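PDB 4RHJ: arginase from Trypanosoma brucei brucei, which is of unknown function: it has the arginase-deacetylase fold, and is classed with arginases, but evolved without their binuclear manganese cluster. Local coordinates for residues F64-P69 / L78-K83; R70-Y75 / M94-L99; H271-I276 / S309-E314. One frame throughout, in Å; residues are numbered along the deposited sequence.

In the fold
All three contacts belong to the parallel alpha/beta fold, contacts 1 and 2 at one edge of its sheet. These two alternate along the sequence (64-69, 70-75, 78-83, 94-99), with centres about 10 Å apart, and their strands, 77-81 and 95-103, are neighbours. Contact 3 follows later in the chain and joins helices 266-274 and 303-316; its centre is about 12 Å from that of contact 2 and about 17 Å from that of contact 1. Segment 309-314 is shared ground: F65 and C72 both pack against helix 303-316, and K313 NZ donates hydrogen bonds to P69 O and D71 O. The sheet edge, its covering loop and the helical layer are thus tied together.

Contact 1: F64-P69 / L78-K83; sequences FFLQSP and LTIHDK
The side chains of F65 and L78 meet through a single methyl group and the far end of a ring. L78 CD1 stands 3.5 Å from F65 CZ and 4.2 Å from F65 CE1, approaching the ring at a slant, and the two side chains run roughly at right angles to each other. F65 holds its CG anti to the backbone N (chi1 174°), which carries the ring off the flank of helix 62-66 until its end reaches the strand. The CB of L78 is directed toward the helix. Both residues are buried.

A second apolar pair lies nearer the outside. L66 CD2 is 4.5 Å from I80 CG2, at the outer limit of packing distance, and both residues are partly exposed. I80, two positions after L78, faces the helix from the same side of the strand. In L66 the CD1 branch runs on extended (chi2 -180°), and it is the other methyl, CD2, that turns to I80; the two CA atoms are 8.1 Å apart.

Between the two segments the contact is apolar; polar bonds link it to its neighbours. The guanidinium group of R70 makes weak hydrogen bonds to F65 O and L66 O, while its side chain packs on L78 and I80. P69 O accepts a hydrogen bond from K313 NZ of helix 303-316, the helix whose I312 also touches the ring of F65.

Strand 77-81 uses its backbone to pair with strand 95-103, through T79 and H81, and offers alternate side chains to the helix. Along the chain, strand 46-50, helix 62-66 and strand 77-81 form a beta-alpha-beta crossover that passes strand 95-103 and ends at the outermost strand. This is the layered, parallel alpha/beta architecture of the arginase-deacetylase fold.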
# COMPACT_ATOMS: atom_id res chain seq x y z
N PHE A 64 -18.28 11.84 5.91
CA PHE A 64 -16.92 11.97 5.42
C PHE A 64 -16.88 12.08 3.89
O PHE A 64 -16.08 12.82 3.34
CB PHE A 64 -16.08 10.79 5.90
CG PHE A 64 -14.61 10.95 5.69
CD1 PHE A 64 -13.85 11.72 6.56
CD2 PHE A 64 -13.98 10.32 4.64
CE1 PHE A 64 -12.49 11.86 6.37
CE2 PHE A 64 -12.60 10.46 4.45
CZ PHE A 64 -11.86 11.24 5.32
N PHE A 65 -17.77 11.36 3.22
CA PHE A 65 -17.90 11.43 1.77
C PHE A 65 -18.48 12.77 1.31
O PHE A 65 -18.18 13.26 0.22
CB PHE A 65 -18.80 10.30 1.25
CG PHE A 65 -19.10 10.40 -0.22
CD1 PHE A 65 -18.15 10.03 -1.16
CD2 PHE A 65 -20.32 10.86 -0.66
CE1 PHE A 65 -18.42 10.12 -2.51
CE2 PHE A 65 -20.59 10.95 -2.02
CZ PHE A 65 -19.64 10.58 -2.94
N LEU A 66 -19.32 13.36 2.15
CA LEU A 66 -19.95 14.61 1.79
C LEU A 66 -18.97 15.77 1.94
O LEU A 66 -19.14 16.80 1.30
CB LEU A 66 -21.19 14.85 2.64
CG LEU A 66 -22.27 13.76 2.54
CD1 LEU A 66 -23.45 14.12 3.42
CD2 LEU A 66 -22.73 13.57 1.09
N GLN A 67 -17.93 15.58 2.74
CA GLN A 67 -16.94 16.63 2.98
C GLN A 67 -15.72 16.47 2.07
O GLN A 67 -14.80 17.30 2.06
CB GLN A 67 -16.53 16.64 4.46
CG GLN A 67 -15.59 15.53 4.88
CD GLN A 67 -14.81 15.87 6.14
OE1 GLN A 67 -15.17 16.79 6.87
NE2 GLN A 67 -13.73 15.15 6.38
N SER A 68 -15.74 15.40 1.28
CA SER A 68 -14.65 15.04 0.39
C SER A 68 -14.70 15.83 -0.91
O SER A 68 -15.74 16.38 -1.27
CB SER A 68 -14.72 13.53 0.10
OG SER A 68 -14.85 12.80 1.31
N PRO A 69 -13.56 15.91 -1.62
CA PRO A 69 -13.55 16.57 -2.92
C PRO A 69 -14.62 16.04 -3.87
O PRO A 69 -14.89 14.84 -3.90
CB PRO A 69 -12.14 16.26 -3.44
CG PRO A 69 -11.33 16.12 -2.23
CD PRO A 69 -12.23 15.41 -1.26
N LEU A 78 -19.24 15.49 -9.26
CA LEU A 78 -20.42 15.25 -8.43
C LEU A 78 -21.06 16.57 -7.99
O LEU A 78 -20.36 17.55 -7.75
CB LEU A 78 -20.09 14.41 -7.19
CG LEU A 78 -19.52 12.99 -7.24
CD1 LEU A 78 -19.21 12.56 -5.82
CD2 LEU A 78 -20.45 11.98 -7.91
N THR A 79 -22.40 16.58 -7.91
CA THR A 79 -23.16 17.73 -7.41
C THR A 79 -24.21 17.24 -6.38
O THR A 79 -25.09 16.45 -6.72
CB THR A 79 -23.84 18.54 -8.58
OG1 THR A 79 -25.14 18.04 -8.86
CG2 THR A 79 -23.01 18.46 -9.85
N ILE A 80 -24.12 17.71 -5.14
CA ILE A 80 -24.94 17.17 -4.04
C ILE A 80 -26.09 18.09 -3.56
O ILE A 80 -25.86 19.21 -3.08
CB ILE A 80 -24.05 16.83 -2.81
CG1 ILE A 80 -22.95 15.81 -3.19
CG2 ILE A 80 -24.90 16.38 -1.61
CD1 ILE A 80 -23.42 14.39 -3.47
N HIS A 81 -27.32 17.58 -3.69
CA HIS A 81 -28.56 18.30 -3.36
C HIS A 81 -29.37 17.61 -2.29
O HIS A 81 -29.51 16.38 -2.28
CB HIS A 81 -29.45 18.46 -4.59
CG HIS A 81 -28.70 18.50 -5.88
ND1 HIS A 81 -28.21 19.67 -6.41
CD2 HIS A 81 -28.33 17.52 -6.73
CE1 HIS A 81 -27.58 19.41 -7.54
NE2 HIS A 81 -27.64 18.11 -7.76
N ASP A 82 -29.95 18.40 -1.40
CA ASP A 82 -30.72 17.85 -0.29
C ASP A 82 -32.24 17.86 -0.58
O ASP A 82 -32.99 17.03 -0.05
CB ASP A 82 -30.37 18.62 0.98
CG ASP A 82 -28.91 18.46 1.37
OD1 ASP A 82 -28.32 17.40 1.07
OD2 ASP A 82 -28.34 19.39 1.96
N LYS A 83 -32.67 18.79 -1.43
CA LYS A 83 -34.09 18.95 -1.78
C LYS A 83 -34.37 18.71 -3.25
O LYS A 83 -33.46 18.75 -4.08
CB LYS A 83 -34.56 20.36 -1.41
CG LYS A 83 -33.93 21.44 -2.28
CD LYS A 83 -34.44 22.82 -1.91
CE LYS A 83 -34.18 23.81 -3.03
NZ LYS A 83 -32.73 23.93 -3.32

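Contact 2: R70-Y75 / M94-L99; sequences RDCDHY and MFMPVL
C72 and M96 meet through their sulfur-containing side chains: C72 SG lies 3.7 Å from the terminal methyl, M96 CE. It is the methyl of the methionine that meets the thiol sulfur, an apolar touch. The CB of C72 is directed toward strand 95-103. The M96 side chain also sets out toward the loop, but is bent at its second and third torsions, with chi1 (-111°) and chi2 (124°) both away from staggered values.

Toward the outside, the backbone of Y75 approaches M94. Its carbonyl oxygen, Y75 O, is 4.0 Å from M94 CG and 4.1 Å from M94 CB, a loose van der Waals approach between two exposed residues. The corresponding CA atoms are 7.6 Å apart.

Segment 70-75 is part of the loop joining helix 62-66 to strand 77-81, the outermost strand at this side within the chain. That loop leads into the last strand of the 46-50/62-66/77-81 beta-alpha-beta crossover of the arginase-deacetylase fold, and here it packs against the next strand inward, whose L99 bonds through its backbone to V46 and L48 of strand 46-50.

Further out, helix 303-316 and the residue after it back the thiol: C72 packs on K313, E314 and L317, and L317 touches M96 as well. D71 O takes a hydrogen bond from K313 NZ, and D73 OD2 forms a salt bridge with R267. The ring of Y75 leads away from M94 to the second subunit, where its OH is hydrogen-bonded to D218 OD2 of that subunit.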
# COMPACT_ATOMS: atom_id res chain seq x y z
N ARG A 70 -15.22 16.94 -4.64
CA ARG A 70 -16.24 16.55 -5.61
C ARG A 70 -15.61 16.16 -6.94
O ARG A 70 -16.26 15.58 -7.80
CB ARG A 70 -17.24 17.69 -5.81
CG ARG A 70 -18.11 17.95 -4.59
CD ARG A 70 -19.04 16.77 -4.30
NE ARG A 70 -19.99 17.09 -3.23
CZ ARG A 70 -19.92 16.63 -1.99
NH1 ARG A 70 -18.94 15.80 -1.63
NH2 ARG A 70 -20.84 16.99 -1.10
N ASP A 71 -14.32 16.48 -7.09
CA ASP A 71 -13.57 16.22 -8.31
C ASP A 71 -13.24 14.76 -8.49
O ASP A 71 -12.43 14.22 -7.75
CB ASP A 71 -12.29 17.03 -8.33
CG ASP A 71 -12.51 18.48 -7.97
OD1 ASP A 71 -13.07 19.22 -8.81
OD2 ASP A 71 -12.12 18.88 -6.86
N CYS A 72 -13.85 14.14 -9.49
CA CYS A 72 -13.71 12.72 -9.77
C CYS A 72 -12.38 12.37 -10.44
O CYS A 72 -11.62 13.25 -10.84
CB CYS A 72 -14.86 12.23 -10.65
SG CYS A 72 -16.49 12.27 -9.89
N ASP A 73 -12.11 11.07 -10.55
CA ASP A 73 -10.92 10.59 -11.22
C ASP A 73 -11.05 10.89 -12.71
O ASP A 73 -10.12 11.36 -13.35
CB ASP A 73 -10.73 9.09 -10.96
CG ASP A 73 -9.46 8.57 -11.56
OD1 ASP A 73 -8.62 9.41 -11.90
OD2 ASP A 73 -9.31 7.34 -11.70
N HIS A 74 -12.26 10.64 -13.22
CA HIS A 74 -12.62 10.87 -14.61
C HIS A 74 -13.30 12.21 -14.74
O HIS A 74 -13.75 12.79 -13.75
CB HIS A 74 -13.54 9.75 -15.10
CG HIS A 74 -13.32 8.47 -14.38
ND1 HIS A 74 -14.29 7.87 -13.61
CD2 HIS A 74 -12.22 7.70 -14.26
CE1 HIS A 74 -13.81 6.76 -13.08
NE2 HIS A 74 -12.55 6.64 -13.45
N TYR A 75 -13.41 12.70 -15.96
CA TYR A 75 -13.78 14.08 -16.18
C TYR A 75 -15.29 14.30 -16.10
O TYR A 75 -15.94 14.70 -17.06
CB TYR A 75 -13.19 14.57 -17.51
CG TYR A 75 -11.67 14.67 -17.49
CD1 TYR A 75 -10.96 14.62 -16.29
CD2 TYR A 75 -10.94 14.80 -18.67
CE1 TYR A 75 -9.58 14.70 -16.26
CE2 TYR A 75 -9.56 14.88 -18.64
CZ TYR A 75 -8.89 14.83 -17.44
OH TYR A 75 -7.51 14.92 -17.42
N MET A 94 -20.54 17.51 -18.23
CA MET A 94 -20.92 16.49 -17.28
C MET A 94 -21.00 17.02 -15.84
O MET A 94 -20.05 17.60 -15.31
CB MET A 94 -19.94 15.32 -17.37
CG MET A 94 -19.50 14.98 -18.81
SD MET A 94 -20.77 14.18 -19.85
CE MET A 94 -19.81 13.64 -21.25
N PHE A 95 -22.17 16.85 -15.25
CA PHE A 95 -22.34 16.94 -13.81
C PHE A 95 -22.76 15.55 -13.36
O PHE A 95 -22.95 14.67 -14.19
CB PHE A 95 -23.38 18.00 -13.42
CG PHE A 95 -22.81 19.38 -13.18
CD1 PHE A 95 -21.46 19.63 -13.33
CD2 PHE A 95 -23.64 20.42 -12.79
CE1 PHE A 95 -20.94 20.90 -13.10
CE2 PHE A 95 -23.12 21.69 -12.56
CZ PHE A 95 -21.77 21.92 -12.72
N MET A 96 -22.89 15.33 -12.05
CA MET A 96 -23.48 14.10 -11.53
C MET A 96 -24.28 14.36 -10.26
O MET A 96 -23.79 14.12 -9.15
CB MET A 96 -22.41 13.05 -11.25
CG MET A 96 -22.43 11.87 -12.18
SD MET A 96 -20.82 11.70 -12.95
CE MET A 96 -19.77 11.93 -11.54
N PRO A 97 -25.53 14.86 -10.43
CA PRO A 97 -26.42 15.32 -9.36
C PRO A 97 -26.86 14.22 -8.39
O PRO A 97 -27.64 13.35 -8.74
CB PRO A 97 -27.62 15.87 -10.14
CG PRO A 97 -27.09 16.23 -11.47
CD PRO A 97 -26.11 15.13 -11.76
N VAL A 98 -26.38 14.30 -7.15
CA VAL A 98 -26.71 13.26 -6.19
C VAL A 98 -27.51 13.79 -5.01
O VAL A 98 -27.19 14.81 -4.39
CB VAL A 98 -25.44 12.55 -5.69
CG1 VAL A 98 -25.70 11.84 -4.36
CG2 VAL A 98 -24.93 11.57 -6.75
N LEU A 99 -28.57 13.04 -4.73
CA LEU A 99 -29.55 13.35 -3.71
C LEU A 99 -29.19 12.75 -2.35
O LEU A 99 -29.22 11.53 -2.20
CB LEU A 99 -30.91 12.83 -4.16
CG LEU A 99 -32.04 12.95 -3.16
CD1 LEU A 99 -32.46 14.42 -3.11
CD2 LEU A 99 -33.18 12.02 -3.54

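Contact 3: H271-I276 / S309-E314; sequences HIMNGI and SKIIKE
I311 is the first residue of 309-314 to touch segment 271-276, and it does so with both side chain and backbone; K310, before it, packs on L270 of the same helix. The terminal methyl, I311 CD1, is 4.0 Å from M273 SD, the two side chains lying slantwise to each other. The CB of I311 is not aimed at helix 266-274, but CG1 sits beside the backbone N and chi2 (-53°) folds CD1 round toward the thioether. The backbone carbonyl completes the pair, with M273 CE 3.9 Å from I311 O, a methyl resting against an oxygen of the helix.

M273 thus fills the space between two helices. Its chain leaves helix 266-274 extended through chi2 (176°) and turns at chi3 (49°), so that sulfur and methyl reach different parts of I311. Both M273 and I311 also pack on I243 of strand 239-244, which places the two helices side by side on one face of the parallel sheet. Strand 239-244, helix 266-274 and the adjoining strand 281-287 make a beta-alpha-beta crossover of the arginase-deacetylase fold, and helix 303-316, which follows strand 281-287 in the chain, packs beside helix 266-274 in the same helical layer. The side chain of I311 is about 10 Å from that of D244, which binds manganese in another crystal structure of this protein; no manganese is bound to this chain here.

Farther along, K313 turns to the loop before strand 77-81. One turn after I311, E314 closes the contact through its backbone: M273 CE lies 4.2 Å from E314 C. The CB of E314 is directed toward segment 271-276; farther out the side chain packs on L270 and turns to D73 and H74 of the neighbouring loop.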
# COMPACT_ATOMS: atom_id res chain seq x y z
N HIS A 271 -9.89 0.64 -11.30
CA HIS A 271 -9.69 0.14 -12.67
C HIS A 271 -10.74 -0.89 -13.04
O HIS A 271 -11.44 -0.76 -14.02
CB HIS A 271 -8.29 -0.47 -12.82
CG HIS A 271 -7.99 -1.00 -14.19
ND1 HIS A 271 -7.35 -0.25 -15.14
CD2 HIS A 271 -8.25 -2.20 -14.76
CE1 HIS A 271 -7.23 -0.96 -16.25
NE2 HIS A 271 -7.78 -2.14 -16.05
N ILE A 272 -10.82 -1.94 -12.25
CA ILE A 272 -11.75 -3.01 -12.50
C ILE A 272 -13.17 -2.50 -12.43
O ILE A 272 -14.00 -2.89 -13.23
CB ILE A 272 -11.50 -4.16 -11.51
CG1 ILE A 272 -10.08 -4.68 -11.68
CG2 ILE A 272 -12.51 -5.29 -11.69
CD1 ILE A 272 -9.70 -5.76 -10.72
N MET A 273 -13.46 -1.61 -11.48
CA MET A 273 -14.76 -0.95 -11.38
C MET A 273 -15.12 -0.16 -12.64
O MET A 273 -16.29 -0.09 -13.04
CB MET A 273 -14.80 -0.00 -10.19
CG MET A 273 -14.85 -0.64 -8.86
SD MET A 273 -14.77 0.65 -7.63
CE MET A 273 -16.02 1.78 -8.24
N ASN A 274 -14.11 0.47 -13.24
CA ASN A 274 -14.30 1.30 -14.42
C ASN A 274 -14.84 0.45 -15.57
O ASN A 274 -15.69 0.90 -16.35
CB ASN A 274 -12.96 1.97 -14.80
CG ASN A 274 -13.07 2.93 -15.97
OD1 ASN A 274 -13.52 4.08 -15.82
ND2 ASN A 274 -12.63 2.48 -17.15
N GLY A 275 -14.39 -0.80 -15.61
CA GLY A 275 -14.70 -1.72 -16.68
C GLY A 275 -15.97 -2.52 -16.57
O GLY A 275 -16.16 -3.47 -17.33
N ILE A 276 -16.86 -2.15 -15.65
CA ILE A 276 -18.12 -2.87 -15.47
C ILE A 276 -19.08 -2.39 -16.53
O ILE A 276 -19.18 -1.20 -16.76
CB ILE A 276 -18.73 -2.67 -14.05
CG1 ILE A 276 -17.91 -3.46 -13.02
CG2 ILE A 276 -20.16 -3.13 -13.97
CD1 ILE A 276 -18.36 -3.27 -11.60
N SER A 309 -14.09 6.69 0.55
CA SER A 309 -14.70 7.95 0.09
C SER A 309 -14.47 8.17 -1.41
O SER A 309 -15.33 8.72 -2.11
CB SER A 309 -14.16 9.15 0.89
OG SER A 309 -12.79 9.41 0.63
N LYS A 310 -13.31 7.76 -1.89
CA LYS A 310 -13.03 7.70 -3.32
C LYS A 310 -13.89 6.65 -4.02
O LYS A 310 -14.45 6.92 -5.08
CB LYS A 310 -11.55 7.40 -3.56
CG LYS A 310 -11.10 7.45 -5.02
CD LYS A 310 -11.22 8.84 -5.62
CE LYS A 310 -10.57 8.89 -7.00
NZ LYS A 310 -10.57 10.27 -7.58
N ILE A 311 -14.00 5.47 -3.43
CA ILE A 311 -14.69 4.35 -4.07
C ILE A 311 -16.13 4.69 -4.36
O ILE A 311 -16.63 4.37 -5.43
CB ILE A 311 -14.64 3.05 -3.20
CG1 ILE A 311 -13.22 2.44 -3.21
CG2 ILE A 311 -15.67 2.03 -3.66
CD1 ILE A 311 -12.62 2.21 -4.61
N ILE A 312 -16.79 5.38 -3.43
CA ILE A 312 -18.21 5.77 -3.59
C ILE A 312 -18.39 6.79 -4.72
O ILE A 312 -19.32 6.68 -5.52
CB ILE A 312 -18.79 6.38 -2.28
CG1 ILE A 312 -18.61 5.44 -1.08
CG2 ILE A 312 -20.26 6.75 -2.46
CD1 ILE A 312 -18.60 6.15 0.27
N LYS A 313 -17.51 7.79 -4.74
CA LYS A 313 -17.47 8.78 -5.82
C LYS A 313 -17.52 8.13 -7.19
O LYS A 313 -18.45 8.33 -7.96
CB LYS A 313 -16.21 9.66 -5.71
CG LYS A 313 -16.03 10.63 -6.89
CD LYS A 313 -15.37 11.94 -6.49
CE LYS A 313 -14.00 11.74 -5.94
NZ LYS A 313 -13.31 13.03 -5.73
N GLU A 314 -16.52 7.31 -7.49
CA GLU A 314 -16.39 6.75 -8.82
C GLU A 314 -17.39 5.61 -9.08
O GLU A 314 -17.52 5.12 -10.21
CB GLU A 314 -14.96 6.31 -9.05
CG GLU A 314 -13.92 7.39 -8.67
CD GLU A 314 -13.94 8.63 -9.57
OE1 GLU A 314 -14.55 8.61 -10.64
OE2 GLU A 314 -13.30 9.64 -9.20